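Local atomic coordinates of aspartate aminotransferase (Leishmania major, PDB entry 4H51), a protein that probably catalyses the pyridoxal 5'-phosphate-dependent transfer of an amino group between L-aspartate and 2-oxoglutarate, working as a homodimer. Residues 314-317 with 321-324; 175-180 with 209-214; 120-125 with 151-156. All blocks are in the same frame, centred on the assembly; numbering follows the deposited sequence. Where two conformers were deposited one is given.

Interaction 1: residues 314-317 with 321-324; sequences HLIL and ELRK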
ATOM      1  N   HIS B 314      -4.473  -1.116  16.930  1.00 13.43           N
ATOM      2  CA  HIS B 314      -4.127  -0.269  18.069  1.00 14.30           C
ATOM      3  C   HIS B 314      -5.068  -0.429  19.251  1.00 15.00           C
ATOM      4  O   HIS B 314      -4.624  -0.538  20.427  1.00 14.71           O
ATOM      5  CB  HIS B 314      -4.080   1.205  17.688  1.00 14.61           C
ATOM      6  CG  HIS B 314      -3.828   2.070  18.881  1.00 15.23           C
ATOM      7  ND1 HIS B 314      -4.786   2.836  19.441  1.00 15.72           N
ATOM      8  CD2 HIS B 314      -2.719   2.149  19.723  1.00 15.78           C
ATOM      9  CE1 HIS B 314      -4.295   3.439  20.534  1.00 16.36           C
ATOM     10  NE2 HIS B 314      -3.021   3.029  20.708  1.00 15.91           N
ATOM     11  N   LEU B 315      -6.373  -0.423  18.964  1.00 15.12           N
ATOM     12  CA  LEU B 315      -7.387  -0.593  20.008  1.00 16.38           C
ATOM     13  C   LEU B 315      -7.204  -1.904  20.751  1.00 15.90           C
ATOM     14  O   LEU B 315      -7.276  -1.925  22.008  1.00 16.12           O
ATOM     15  CB  LEU B 315      -8.828  -0.488  19.463  1.00 17.86           C
ATOM     16  CG  LEU B 315      -9.490   0.877  19.275  1.00 20.22           C
ATOM     17  CD1 LEU B 315     -10.937   0.628  18.816  1.00 21.44           C
ATOM     18  CD2 LEU B 315      -9.539   1.725  20.563  1.00 22.02           C
ATOM     19  N   ILE B 316      -6.949  -2.977  20.001  1.00 14.93           N
ATOM     20  CA  ILE B 316      -6.795  -4.316  20.565  1.00 15.34           C
ATOM     21  C   ILE B 316      -5.489  -4.429  21.395  1.00 15.55           C
ATOM     22  O   ILE B 316      -5.464  -5.048  22.438  1.00 16.60           O
ATOM     23  CB  ILE B 316      -6.832  -5.393  19.451  1.00 15.05           C
ATOM     24  CG1 ILE B 316      -8.266  -5.443  18.822  1.00 14.99           C
ATOM     25  CG2 ILE B 316      -6.300  -6.752  19.981  1.00 14.99           C
ATOM     26  CD1 ILE B 316      -8.366  -6.147  17.481  1.00 14.12           C
ATOM     27  N   LEU B 317      -4.419  -3.812  20.926  1.00 15.10           N
ATOM     28  CA  LEU B 317      -3.141  -3.823  21.630  1.00 15.19           C
ATOM     29  C   LEU B 317      -3.142  -2.961  22.899  1.00 16.52           C
ATOM     30  O   LEU B 317      -2.514  -3.341  23.895  1.00 16.36           O
ATOM     31  CB  LEU B 317      -2.038  -3.321  20.701  1.00 14.57           C
ATOM     32  CG  LEU B 317      -1.715  -4.245  19.548  1.00 14.18           C
ATOM     33  CD1 LEU B 317      -0.586  -3.683  18.658  1.00 14.20           C
ATOM     34  CD2 LEU B 317      -1.326  -5.650  20.003  1.00 14.39           C
ATOM     35  N   GLU B 321      -8.465  -4.938  28.343  1.00 28.23           N
ATOM     36  CA  GLU B 321      -9.420  -6.040  28.245  1.00 29.30           C
ATOM     37  C   GLU B 321      -9.344  -6.707  26.865  1.00 25.86           C
ATOM     38  O   GLU B 321      -9.267  -7.924  26.773  1.00 25.03           O
ATOM     39  CB  GLU B 321     -10.852  -5.539  28.466  1.00 32.37           C
ATOM     40  CG  GLU B 321     -11.143  -5.003  29.879  1.00 37.47           C
ATOM     41  CD  GLU B 321     -10.338  -3.749  30.259  1.00 40.61           C
ATOM     42  OE1 GLU B 321     -10.365  -2.753  29.498  1.00 43.05           O
ATOM     43  OE2 GLU B 321      -9.657  -3.758  31.323  1.00 46.95           O
ATOM     44  N   LEU B 322      -9.374  -5.907  25.803  1.00 24.18           N
ATOM     45  CA  LEU B 322      -9.200  -6.444  24.442  1.00 21.94           C
ATOM     46  C   LEU B 322      -7.891  -7.229  24.309  1.00 20.07           C
ATOM     47  O   LEU B 322      -7.832  -8.313  23.700  1.00 20.02           O
ATOM     48  CB  LEU B 322      -9.241  -5.291  23.440  1.00 21.70           C
ATOM     49  CG  LEU B 322     -10.573  -4.604  23.206  1.00 22.75           C
ATOM     50  CD1 LEU B 322     -10.483  -3.699  21.988  1.00 22.57           C
ATOM     51  CD2 LEU B 322     -11.703  -5.625  23.077  1.00 22.07           C
ATOM     52  N   ARG B 323      -6.827  -6.658  24.870  1.00 19.47           N
ATOM     53  CA  ARG B 323      -5.488  -7.235  24.780  1.00 19.57           C
ATOM     54  C   ARG B 323      -5.466  -8.616  25.404  1.00 19.98           C
ATOM     55  O   ARG B 323      -4.983  -9.600  24.795  1.00 19.84           O
ATOM     56  CB  ARG B 323      -4.466  -6.271  25.430  1.00 20.36           C
ATOM     57  CG  ARG B 323      -3.047  -6.790  25.509  1.00 20.60           C
ATOM     58  CD  ARG B 323      -2.522  -7.213  24.182  1.00 19.95           C
ATOM     59  NE  ARG B 323      -1.109  -7.463  24.294  1.00 20.70           N
ATOM     60  CZ  ARG B 323      -0.145  -6.554  24.189  1.00 20.59           C
ATOM     61  NH1 ARG B 323      -0.411  -5.308  23.861  1.00 20.59           N
ATOM     62  NH2 ARG B 323       1.125  -6.941  24.314  1.00 21.27           N
ATOM     63  N   LYS B 324      -6.023  -8.722  26.610  1.00 20.76           N
ATOM     64  CA  LYS B 324      -6.015 -10.009  27.307  1.00 20.53           C
ATOM     65  C   LYS B 324      -6.844 -10.992  26.537  1.00 20.25           C
ATOM     66  O   LYS B 324      -6.456 -12.148  26.369  1.00 19.79           O
ATOM     67  CB  LYS B 324      -6.535  -9.865  28.760  1.00 22.46           C
TER
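Arg323 sends its CG anti to the backbone N (chi1 175°) and then turns about CB-CG (chi2 55°), and this folded path brings the guanidinium back to the main-chain carbonyl of Leu317. There NH1 donates to Leu317 O at 2.9 Å. The bond is noticeably bent, with an N-H...O angle of 138°, but the oxygen lies close to the guanidinium plane and NH1 is tilted only slightly from the plane of the carbonyl. The same group is covered on one face by Leu317 CD2, which stands 4.0 Å from NH1, so one residue supplies both the acceptor and an apolar lid. NE of Arg323 makes a salt bridge with Glu327 OE2, one turn further along; two polar partners thus fix the rotation of the group.

Nearer the backbone the fit is close. Arg323 CB packs 3.4 Å from Ile316 O; Arg323 N is also near that oxygen, but at an angle too poor for a hydrogen bond. Leu322 points at the other helix: its CB rests 3.9 Å from Ile316 CA, while CD1 reaches 3.7 Å from Leu315 O and also touches Ile316 CG1 at 4.2 Å. Leu322 N is held by Asn319 OD1. Ile316 and Leu317 also pack on Trp326, Ile316 on Val67 and Ala70 of helix 65-76, and Arg323 on Ile99 of helix 90-101.

All this belongs to a sharp break between two consecutive helices, where helix 307-318 ends and, after Asn319, helix 320-350 begins, the latter corresponding to the long helix that joins the large and small domains in fold-type I aminotransferases.

Interaction 2: residues 175-180 with 209-214; sequences LNFEGM and QEQWNE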
ATOM      1  N   LEU B 175      16.118 -29.089  10.237  1.00 20.53           N
ATOM      2  CA  LEU B 175      17.080 -28.089   9.805  1.00 20.70           C
ATOM      3  C   LEU B 175      18.439 -28.703   9.507  1.00 19.62           C
ATOM      4  O   LEU B 175      19.006 -29.380  10.332  1.00 20.05           O
ATOM      5  CB  LEU B 175      17.258 -26.994  10.878  1.00 21.67           C
ATOM      6  CG  LEU B 175      16.638 -25.667  10.561  1.00 23.11           C
ATOM      7  CD1 LEU B 175      15.168 -25.916  10.267  1.00 24.02           C
ATOM      8  CD2 LEU B 175      16.847 -24.669  11.716  1.00 22.75           C
ATOM      9  N   ASN B 176      18.961 -28.447   8.330  1.00 18.65           N
ATOM     10  CA  ASN B 176      20.373 -28.679   8.059  1.00 18.12           C
ATOM     11  C   ASN B 176      21.178 -27.547   8.681  1.00 17.12           C
ATOM     12  O   ASN B 176      21.591 -26.591   8.000  1.00 16.39           O
ATOM     13  CB  ASN B 176      20.625 -28.722   6.553  1.00 18.05           C
ATOM     14  CG  ASN B 176      22.092 -28.979   6.199  1.00 19.06           C
ATOM     15  OD1 ASN B 176      22.964 -29.119   7.058  1.00 18.35           O
ATOM     16  ND2 ASN B 176      22.356 -29.058   4.908  1.00 19.00           N
ATOM     17  N   PHE B 177      21.406 -27.647   9.983  1.00 17.32           N
ATOM     18  CA  PHE B 177      21.990 -26.538  10.701  1.00 17.44           C
ATOM     19  C   PHE B 177      23.456 -26.360  10.373  1.00 17.69           C
ATOM     20  O   PHE B 177      23.955 -25.213  10.293  1.00 17.25           O
ATOM     21  CB  PHE B 177      21.800 -26.661  12.198  1.00 18.09           C
ATOM     22  CG  PHE B 177      22.156 -25.408  12.934  1.00 18.55           C
ATOM     23  CD1 PHE B 177      21.505 -24.198  12.637  1.00 18.53           C
ATOM     24  CD2 PHE B 177      23.142 -25.420  13.902  1.00 20.15           C
ATOM     25  CE1 PHE B 177      21.844 -23.043  13.327  1.00 19.41           C
ATOM     26  CE2 PHE B 177      23.476 -24.259  14.589  1.00 19.78           C
ATOM     27  CZ  PHE B 177      22.827 -23.083  14.309  1.00 19.32           C
ATOM     28  N   GLU B 178      24.159 -27.467  10.122  1.00 18.21           N
ATOM     29  CA  GLU B 178      25.579 -27.355   9.737  1.00 19.40           C
ATOM     30  C   GLU B 178      25.740 -26.628   8.384  1.00 17.93           C
ATOM     31  O   GLU B 178      26.628 -25.813   8.227  1.00 17.39           O
ATOM     32  CB  GLU B 178      26.281 -28.735   9.744  1.00 21.89           C
ATOM     33  CG  GLU B 178      26.372 -29.355  11.158  1.00 24.87           C
ATOM     34  CD  GLU B 178      27.094 -28.476  12.192  1.00 27.37           C
ATOM     35  OE1 GLU B 178      28.196 -27.968  11.907  1.00 30.30           O
ATOM     36  OE2 GLU B 178      26.555 -28.253  13.298  1.00 30.68           O
ATOM     37  N   GLY B 179      24.835 -26.885   7.453  1.00 17.16           N
ATOM     38  CA  GLY B 179      24.864 -26.262   6.161  1.00 16.78           C
ATOM     39  C   GLY B 179      24.527 -24.783   6.273  1.00 16.07           C
ATOM     40  O   GLY B 179      25.147 -23.946   5.592  1.00 16.57           O
ATOM     41  N   MET B 180      23.585 -24.474   7.143  1.00 15.23           N
ATOM     42  CA  MET B 180      23.186 -23.092   7.382  1.00 14.77           C
ATOM     43  C   MET B 180      24.354 -22.280   7.898  1.00 14.93           C
ATOM     44  O   MET B 180      24.655 -21.218   7.373  1.00 14.15           O
ATOM     45  CB  MET B 180      22.018 -23.001   8.356  1.00 14.43           C
ATOM     46  CG  MET B 180      21.537 -21.567   8.565  1.00 14.48           C
ATOM     47  SD  MET B 180      20.041 -21.543   9.585  1.00 14.13           S
ATOM     48  CE  MET B 180      19.568 -19.812   9.547  1.00 14.66           C
ATOM     49  N   GLN B 209      15.994 -22.526  20.305  1.00 14.63           N
ATOM     50  CA  GLN B 209      16.602 -21.352  20.964  1.00 15.14           C
ATOM     51  C   GLN B 209      18.151 -21.428  20.937  1.00 14.97           C
ATOM     52  O   GLN B 209      18.830 -20.427  20.749  1.00 14.17           O
ATOM     53  CB  GLN B 209      16.083 -21.239  22.402  1.00 16.93           C
ATOM     54  CG  GLN B 209      14.591 -20.841  22.474  1.00 17.29           C
ATOM     55  CD  GLN B 209      14.120 -20.453  23.892  1.00 18.12           C
ATOM     56  OE1 GLN B 209      14.853 -20.561  24.866  1.00 20.41           O
ATOM     57  NE2 GLN B 209      12.883 -20.023  23.992  1.00 19.04           N
ATOM     58  N   GLU B 210      18.709 -22.637  21.114  1.00 15.40           N
ATOM     59  CA  GLU B 210      20.145 -22.833  21.091  1.00 16.00           C
ATOM     60  C   GLU B 210      20.705 -22.518  19.697  1.00 15.08           C
ATOM     61  O   GLU B 210      21.710 -21.815  19.582  1.00 15.25           O
ATOM     62  CB  GLU B 210      20.581 -24.258  21.545  1.00 17.30           C
ATOM     63  CG  GLU B 210      20.228 -24.596  23.008  1.00 18.33           C
ATOM     64  CD  GLU B 210      18.770 -25.053  23.240  1.00 18.87           C
ATOM     65  OE1 GLU B 210      17.957 -25.145  22.275  1.00 18.62           O
ATOM     66  OE2 GLU B 210      18.438 -25.373  24.421  1.00 20.53           O
ATOM     67  N   GLN B 211      20.063 -23.013  18.649  1.00 14.27           N
ATOM     68  CA  GLN B 211      20.476 -22.654  17.253  1.00 14.06           C
ATOM     69  C   GLN B 211      20.404 -21.161  16.999  1.00 13.48           C
ATOM     70  O   GLN B 211      21.319 -20.577  16.403  1.00 13.48           O
ATOM     71  CB  GLN B 211      19.629 -23.437  16.239  1.00 13.58           C
ATOM     72  CG  GLN B 211      20.016 -24.913  16.279  1.00 14.18           C
ATOM     73  CD  GLN B 211      19.053 -25.832  15.554  1.00 13.61           C
ATOM     74  OE1 GLN B 211      17.872 -25.557  15.398  1.00 13.20           O
ATOM     75  NE2 GLN B 211      19.579 -26.963  15.130  1.00 14.08           N
ATOM     76  N   TRP B 212      19.354 -20.507  17.493  1.00 13.32           N
ATOM     77  CA  TRP B 212      19.271 -19.052  17.350  1.00 12.97           C
ATOM     78  C   TRP B 212      20.432 -18.336  17.966  1.00 13.65           C
ATOM     79  O   TRP B 212      20.898 -17.358  17.399  1.00 13.05           O
ATOM     80  CB  TRP B 212      18.014 -18.461  17.937  1.00 12.61           C
ATOM     81  CG  TRP B 212      16.796 -18.578  17.066  1.00 12.20           C
ATOM     82  CD1 TRP B 212      15.588 -19.160  17.403  1.00 12.36           C
ATOM     83  CD2 TRP B 212      16.606 -18.057  15.729  1.00 11.55           C
ATOM     84  NE1 TRP B 212      14.695 -19.043  16.376  1.00 11.99           N
ATOM     85  CE2 TRP B 212      15.263 -18.406  15.334  1.00 11.64           C
ATOM     86  CE3 TRP B 212      17.398 -17.349  14.845  1.00 11.55           C
ATOM     87  CZ2 TRP B 212      14.743 -18.040  14.103  1.00 10.71           C
ATOM     88  CZ3 TRP B 212      16.874 -17.013  13.608  1.00 11.12           C
ATOM     89  CH2 TRP B 212      15.579 -17.319  13.264  1.00 10.82           C
ATOM     90  N   ASN B 213      20.859 -18.749  19.168  1.00 14.70           N
ATOM     91  CA  ASN B 213      22.013 -18.103  19.787  0.70 15.52           C
ATOM     92  C   ASN B 213      23.268 -18.263  18.917  1.00 15.96           C
ATOM     93  O   ASN B 213      24.061 -17.291  18.746  1.00 15.69           O
ATOM     94  CB  ASN B 213      22.242 -18.662  21.205  0.70 16.58           C
ATOM     95  CG  ASN B 213      23.181 -17.788  22.052  0.70 17.53           C
ATOM     96  OD1 ASN B 213      23.005 -16.574  22.159  0.70 18.03           O
ATOM     97  ND2 ASN B 213      24.142 -18.420  22.712  0.70 18.69           N
ATOM     98  N   GLU B 214      23.461 -19.447  18.336  1.00 16.11           N
ATOM     99  CA  GLU B 214      24.629 -19.662  17.452  1.00 17.37           C
ATOM    100  C   GLU B 214      24.513 -18.815  16.188  1.00 16.15           C
ATOM    101  O   GLU B 214      25.496 -18.255  15.748  1.00 15.53           O
ATOM    102  CB  GLU B 214      24.779 -21.101  17.043  1.00 19.73           C
ATOM    103  CG  GLU B 214      25.244 -22.016  18.162  1.00 24.14           C
ATOM    104  CD  GLU B 214      25.685 -23.389  17.630  1.00 28.01           C
ATOM    105  OE1 GLU B 214      26.488 -23.461  16.669  1.00 31.48           O
ATOM    106  OE2 GLU B 214      25.203 -24.413  18.160  1.00 34.84           O
TER
HETATM  107  O   HOH W   1      18.624 -29.227  13.180  1.00 29.91           O
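Two helix starts meet here in the large domain of the fold-type I aminotransferase: the first turn of helix 177-186, which follows the edge strand 174-175, packs through Phe177 on Gln211 in the first turn of helix 209-221. At the centre of the contact is a CH-pi interaction. Gln211 CG stands 3.7 Å above the Phe177 ring centroid, only 3° off the ring normal, with CB 3.7 Å from CE1 of the same ring. The glutamine chain is extended beyond CG and runs past the phenylalanine side chain in the opposite direction to it, NE2 ending 3.7 Å from Phe177 CG; the ring and amide planes are 32° apart.

Glu214 meets the ring at its edge instead, its OE1 3.7 Å from Phe177 CE2 and its carboxylate nearly perpendicular to the ring; that OE1 is salt-bridged to Lys181, which also pairs with Glu178. Asn176 is the N-cap of helix 177-186, taking Gly179 N on OD1 at 2.9 Å. The two ends of the Gln211 amide are both used: OE1 accepts from Ser208 N, while NE2 donates over 3.1 Å to a water that in turn donates to Leu175 O at 2.9 Å.

Interaction 3: residues 120-125 with 151-156; sequences GAVSLG and YGVVKA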
ATOM      1  N   GLY B 120       4.387  -5.336   2.542  1.00  9.37           N
ATOM      2  CA  GLY B 120       4.801  -3.936   2.416  1.00  9.49           C
ATOM      3  C   GLY B 120       6.075  -3.659   3.187  1.00  9.48           C
ATOM      4  O   GLY B 120       6.958  -2.904   2.737  1.00  9.86           O
ATOM      5  N   ALA B 121       6.182  -4.229   4.388  1.00  8.72           N
ATOM      6  CA  ALA B 121       7.383  -4.031   5.198  1.00  8.78           C
ATOM      7  C   ALA B 121       8.621  -4.704   4.603  1.00  8.97           C
ATOM      8  O   ALA B 121       9.732  -4.158   4.699  1.00  9.37           O
ATOM      9  CB  ALA B 121       7.111  -4.532   6.647  1.00  8.32           C
ATOM     10  N   VAL B 122       8.442  -5.886   4.007  1.00  8.71           N
ATOM     11  CA  VAL B 122       9.579  -6.587   3.378  1.00  8.89           C
ATOM     12  C   VAL B 122      10.024  -5.760   2.177  1.00  9.21           C
ATOM     13  O   VAL B 122      11.199  -5.508   2.041  1.00  9.00           O
ATOM     14  CB  VAL B 122       9.272  -8.032   2.981  1.00  8.87           C
ATOM     15  CG1 VAL B 122      10.446  -8.667   2.173  1.00  9.27           C
ATOM     16  CG2 VAL B 122       8.987  -8.839   4.243  1.00  8.80           C
ATOM     17  N   SER B 123       9.077  -5.318   1.333  1.00  9.16           N
ATOM     18  CA  SER B 123       9.432  -4.501   0.186  0.60  9.34           C
ATOM     19  C   SER B 123      10.117  -3.204   0.590  1.00  9.77           C
ATOM     20  O   SER B 123      11.181  -2.831   0.034  1.00  9.33           O
ATOM     21  CB  SER B 123       8.173  -4.195  -0.636  0.60  9.47           C
ATOM     22  OG  SER B 123       8.485  -3.407  -1.753  0.60  9.66           O
ATOM     23  N   LEU B 124       9.491  -2.481   1.537  1.00  9.70           N
ATOM     24  CA  LEU B 124      10.062  -1.225   2.013  1.00 10.22           C
ATOM     25  C   LEU B 124      11.471  -1.414   2.636  1.00 10.17           C
ATOM     26  O   LEU B 124      12.373  -0.592   2.412  1.00 10.23           O
ATOM     27  CB  LEU B 124       9.144  -0.519   3.022  1.00 10.06           C
ATOM     28  CG  LEU B 124       9.616   0.835   3.556  1.00 10.43           C
ATOM     29  CD1 LEU B 124       9.770   1.858   2.448  1.00 11.16           C
ATOM     30  CD2 LEU B 124       8.602   1.445   4.540  1.00 10.13           C
ATOM     31  N   GLY B 125      11.617  -2.432   3.460  1.00 10.35           N
ATOM     32  CA  GLY B 125      12.896  -2.758   4.085  1.00 10.82           C
ATOM     33  C   GLY B 125      13.938  -3.096   3.030  1.00 11.09           C
ATOM     34  O   GLY B 125      15.071  -2.647   3.111  1.00 12.64           O
ATOM     35  N   TYR B 151      11.437 -13.796  -3.137  1.00 11.43           N
ATOM     36  CA  TYR B 151      12.315 -13.593  -4.296  1.00 12.54           C
ATOM     37  C   TYR B 151      11.899 -12.380  -5.149  1.00 12.21           C
ATOM     38  O   TYR B 151      12.701 -11.448  -5.449  1.00 12.67           O
ATOM     39  CB  TYR B 151      12.416 -14.929  -5.122  1.00 13.65           C
ATOM     40  CG  TYR B 151      13.609 -14.928  -6.061  1.00 14.93           C
ATOM     41  CD1 TYR B 151      13.521 -14.287  -7.332  1.00 15.34           C
ATOM     42  CD2 TYR B 151      14.839 -15.468  -5.671  1.00 15.51           C
ATOM     43  CE1 TYR B 151      14.627 -14.226  -8.207  1.00 16.50           C
ATOM     44  CE2 TYR B 151      15.949 -15.382  -6.528  1.00 16.48           C
ATOM     45  CZ  TYR B 151      15.841 -14.779  -7.792  1.00 16.58           C
ATOM     46  OH  TYR B 151      16.949 -14.711  -8.634  1.00 17.61           O
ATOM     47  N   GLY B 152      10.623 -12.352  -5.508  1.00 12.56           N
ATOM     48  CA  GLY B 152      10.097 -11.278  -6.337  1.00 12.51           C
ATOM     49  C   GLY B 152      10.146  -9.939  -5.653  1.00 12.47           C
ATOM     50  O   GLY B 152      10.451  -8.925  -6.267  1.00 12.45           O
ATOM     51  N   VAL B 153       9.823  -9.925  -4.365  1.00 11.81           N
ATOM     52  CA  VAL B 153       9.871  -8.701  -3.595  1.00 12.24           C
ATOM     53  C   VAL B 153      11.273  -8.142  -3.572  1.00 12.53           C
ATOM     54  O   VAL B 153      11.506  -6.970  -3.829  1.00 13.08           O
ATOM     55  CB  VAL B 153       9.320  -8.895  -2.141  1.00 11.24           C
ATOM     56  CG1 VAL B 153       9.555  -7.647  -1.335  1.00 11.65           C
ATOM     57  CG2 VAL B 153       7.827  -9.241  -2.206  1.00 11.21           C
ATOM     58  N   VAL B 154      12.246  -8.998  -3.292  1.00 13.31           N
ATOM     59  CA  VAL B 154      13.621  -8.518  -3.177  1.00 13.89           C
ATOM     60  C   VAL B 154      14.201  -8.058  -4.535  1.00 13.71           C
ATOM     61  O   VAL B 154      14.887  -7.026  -4.627  1.00 13.11           O
ATOM     62  CB  VAL B 154      14.408  -9.639  -2.436  1.00 14.77           C
ATOM     63  CG1 VAL B 154      15.851  -9.728  -2.792  1.00 16.00           C
ATOM     64  CG2 VAL B 154      14.151  -9.529  -0.914  1.00 13.79           C
ATOM     65  N   LYS B 155      13.949  -8.836  -5.584  1.00 14.10           N
ATOM     66  CA  LYS B 155      14.295  -8.479  -6.990  1.00 14.82           C
ATOM     67  C   LYS B 155      13.722  -7.117  -7.403  1.00 14.80           C
ATOM     68  O   LYS B 155      14.438  -6.241  -7.916  1.00 14.43           O
ATOM     69  CB  LYS B 155      13.773  -9.585  -7.941  1.00 16.32           C
ATOM     70  CG  LYS B 155      14.226  -9.524  -9.412  1.00 18.54           C
ATOM     71  CD  LYS B 155      13.650 -10.696 -10.227  1.00 19.67           C
ATOM     72  CE  LYS B 155      13.644 -10.355 -11.732  1.00 22.13           C
ATOM     73  NZ  LYS B 155      13.307 -11.516 -12.605  1.00 23.02           N
ATOM     74  N   ALA B 156      12.430  -6.941  -7.157  1.00 14.37           N
ATOM     75  CA  ALA B 156      11.758  -5.729  -7.505  1.00 14.55           C
ATOM     76  C   ALA B 156      12.298  -4.507  -6.750  1.00 15.08           C
ATOM     77  O   ALA B 156      12.297  -3.397  -7.282  1.00 15.28           O
ATOM     78  CB  ALA B 156      10.266  -5.882  -7.256  1.00 14.85           C
TER
HETATM   79  O   HOH W   2       9.485  -4.879  -3.761  1.00 12.25           O
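Val153 meets no flat side chain across this contact; the flat group it covers is the peptide unit joining Val122 to Ser123. Val153 CG1 sits over one face of that unit, almost straight above Ser123 N at 3.6 Å, and comes 3.5 Å from Ser123 CA. The methyl rests directly on helix backbone, and the CA atoms of Ser123 and Val153 are 5.7 Å apart.

The same methyl does nearly all the touching. With CG1 anti to its backbone N (chi1 173°), Val153 pushes this branch forward, where it also reaches Ser123 CB and, at 3.8 Å, Val122 CG1. The two valines meet methyl to methyl, their side chains crossing at about a right angle. No direct hydrogen bond spans the helices. A water offers an indirect one, accepting from Ser123 OG at 2.7 Å and donating to Val153 O at 2.9 Å, but Ser123 has two deposited conformers, so this bridge holds for the one described and is otherwise doubtful.

All three touching residues are buried, and part of the cover comes from the dimer: Glu300 of the second subunit packs on Val153 and Ala156, and Glu301 of the second subunit on Ser123. Helix 148-156 is the helical link of a beta-alpha-beta crossover between the adjacent parallel strands 140-144 and 162-169, and Val154 leans on Ile162 of the latter. Helix 117-129 follows strand 110-116 at the other margin of the sheet; Val122 packs on Ala260 of strand 258-262, and Leu124 reaches helix 287-299.

How the interactions relate
The three contacts are separate packing sites of one chain, none touching another. By centres, interactions 2 and 3 are nearest, about 25 Å apart, while 1 and 2 stand 35 Å and 1 and 3 30 Å apart; by nearest atoms, 2 and 3 and likewise 1 and 3 are about 14 Å apart. Interactions 2 and 3 share the large mixed sheet: strand 162-169 borders both. The cofactor is joined to Lys265, and interaction 1 is tied to that neighbourhood through Met267, which Ile316 and Leu317 touch. One half of interaction 3 lies on helix 117-129, whose start probably helps hold the cofactor phosphate, as in relatives, and interaction 3 alone meets the second subunit.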